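Local atomic coordinates of HcgB (Methanococcus maripaludis, PDB entry 5D5P), a protein that probably acts as a guanylyltransferase in the biosynthesis of the iron-guanylylpyridinol (FeGP) cofactor of [Fe]-hydrogenase. Residues A[52-57]-A[63-68]. Sequence-based numbering, arbitrary orientation.
Sequences VVSDII and ANISML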
loop_
_atom_site.group_PDB
_atom_site.type_symbol
_atom_site.label_atom_id
_atom_site.label_comp_id
_atom_site.label_asym_id
_atom_site.label_seq_id
_atom_site.Cartn_x
_atom_site.Cartn_y
_atom_site.Cartn_z
ATOM N N VAL A 52 -5.179 12.963 -16.062
ATOM C CA VAL A 52 -3.824 12.878 -15.533
ATOM C C VAL A 52 -3.260 11.472 -15.769
ATOM O O VAL A 52 -2.143 11.328 -16.238
ATOM C CB VAL A 52 -3.767 13.210 -14.009
ATOM C CG1 VAL A 52 -2.382 12.894 -13.432
ATOM C CG2 VAL A 52 -4.132 14.655 -13.769
ATOM N N VAL A 53 -4.035 10.434 -15.455
ATOM C CA VAL A 53 -3.540 9.068 -15.570
ATOM C C VAL A 53 -3.359 8.679 -17.034
ATOM O O VAL A 53 -2.333 8.144 -17.419
ATOM C CB VAL A 53 -4.487 8.064 -14.877
ATOM C CG1 VAL A 53 -4.090 6.634 -15.169
ATOM C CG2 VAL A 53 -4.483 8.310 -13.356
ATOM N N SER A 54 -4.363 8.986 -17.842
ATOM C CA SER A 54 -4.368 8.596 -19.242
ATOM C C SER A 54 -3.197 9.229 -19.992
ATOM O O SER A 54 -2.544 8.570 -20.810
ATOM C CB SER A 54 -5.710 8.984 -19.887
ATOM O OG SER A 54 -5.726 8.639 -21.259
ATOM N N ASP A 55 -2.908 10.494 -19.711
ATOM C CA ASP A 55 -1.819 11.157 -20.409
ATOM C C ASP A 55 -0.480 10.487 -20.127
ATOM O O ASP A 55 0.358 10.395 -21.011
ATOM C CB ASP A 55 -1.751 12.636 -20.025
ATOM C CG ASP A 55 -2.850 13.460 -20.682
ATOM O OD1 ASP A 55 -3.523 12.936 -21.595
ATOM O OD2 ASP A 55 -3.058 14.621 -20.272
ATOM N N ILE A 56 -0.294 9.978 -18.914
ATOM C CA ILE A 56 0.971 9.328 -18.576
ATOM C C ILE A 56 1.041 7.938 -19.183
ATOM O O ILE A 56 2.033 7.567 -19.793
ATOM C CB ILE A 56 1.167 9.226 -17.045
ATOM C CG1 ILE A 56 1.477 10.607 -16.472
ATOM C CG2 ILE A 56 2.294 8.242 -16.714
ATOM C CD1 ILE A 56 1.314 10.675 -14.971
ATOM N N ILE A 57 -0.017 7.168 -18.987
ATOM C CA ILE A 57 -0.033 5.772 -19.433
ATOM C C ILE A 57 0.022 5.686 -20.958
ATOM O O ILE A 57 0.539 4.710 -21.516
ATOM C CB ILE A 57 -1.263 5.048 -18.899
ATOM C CG1 ILE A 57 -1.185 5.001 -17.375
ATOM C CG2 ILE A 57 -1.362 3.645 -19.458
ATOM C CD1 ILE A 57 0.054 4.290 -16.847
ATOM N N ALA A 63 -2.517 1.391 -25.909
ATOM C CA ALA A 63 -3.730 0.814 -25.350
ATOM C C ALA A 63 -4.957 1.690 -25.513
ATOM O O ALA A 63 -4.849 2.909 -25.625
ATOM C CB ALA A 63 -3.518 0.512 -23.881
ATOM N N ASN A 64 -6.126 1.059 -25.556
ATOM C CA ASN A 64 -7.369 1.782 -25.333
ATOM C C ASN A 64 -7.425 2.058 -23.850
ATOM O O ASN A 64 -7.395 1.109 -23.073
ATOM C CB ASN A 64 -8.581 0.950 -25.772
ATOM C CG ASN A 64 -8.465 0.447 -27.190
ATOM O OD1 ASN A 64 -7.983 1.151 -28.082
ATOM N ND2 ASN A 64 -8.892 -0.795 -27.409
ATOM N N ILE A 65 -7.560 3.315 -23.430
ATOM C CA ILE A 65 -7.600 3.612 -21.986
ATOM C C ILE A 65 -8.972 4.137 -21.662
ATOM O O ILE A 65 -9.437 5.057 -22.309
ATOM C CB ILE A 65 -6.534 4.654 -21.549
ATOM C CG1 ILE A 65 -5.139 4.211 -21.999
ATOM C CG2 ILE A 65 -6.563 4.835 -20.058
ATOM C CD1 ILE A 65 -4.061 5.253 -21.739
ATOM N N SER A 66 -9.625 3.569 -20.651
ATOM C CA SER A 66 -11.036 3.891 -20.402
ATOM C C SER A 66 -11.283 4.180 -18.936
ATOM O O SER A 66 -10.589 3.628 -18.095
ATOM C CB SER A 66 -11.918 2.715 -20.826
ATOM O OG SER A 66 -11.716 2.410 -22.190
ATOM N N MET A 67 -12.283 5.015 -18.625
ATOM C CA MET A 67 -12.707 5.132 -17.218
ATOM C C MET A 67 -13.603 3.958 -16.900
ATOM O O MET A 67 -14.347 3.500 -17.740
ATOM C CB MET A 67 -13.493 6.419 -16.915
ATOM C CG MET A 67 -12.695 7.672 -16.692
ATOM S SD MET A 67 -13.737 9.051 -16.117
ATOM C CE MET A 67 -14.872 9.155 -17.494
ATOM N N LEU A 68 -13.647 3.588 -15.640
ATOM C CA LEU A 68 -14.574 2.569 -15.180
ATOM C C LEU A 68 -15.962 3.177 -15.099
ATOM O O LEU A 68 -16.134 4.228 -14.486
ATOM C CB LEU A 68 -14.143 2.042 -13.820
ATOM C CG LEU A 68 -14.995 0.958 -13.148
ATOM C CD1 LEU A 68 -14.947 -0.321 -13.958
ATOM C CD2 LEU A 68 -14.482 0.726 -11.768
#
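Ile65 on strand 64-67 reaches across to the last turn of helix 47-57 and sets its end methyl, CD1, between Ser54 and Ile57, one helical turn apart. The apolar part is small: Ile65 CD1 lies 3.9 Å from Ile57 CG2 and 4.0 Å from Ile57 CB, the two side chains crossing at a slant. With CG1 anti to its carbonyl carbon (chi1 -54°) and the chain extended beyond it (chi2 174°), Ile65 reaches as far as the helix; Ile57 turns its CG1 arm away from the strand and offers CG2 and CB; its side chain also touches Ile99 of strand 97-103.

Polar atoms of Ser54 meet the same methyl purely by van der Waals contact. Ser54 O and Ser54 OG each stand 3.8 Å from Ile65 CD1, while Ile65 CG2 sits 4.1 Å from Ser54 OG. That carbonyl also accepts a hydrogen bond from the hydroxyl of Ser58.

Phe50 and Val42 also touch Ile65, which thus helps join helix to sheet in the beta-alpha-beta unit of strand 39-43, helix 47-57 and strand 64-67. No hydrogen bond or salt bridge links the two segments, so their direct contact rests on shape and dispersion, with one isoleucine carrying the strand's share.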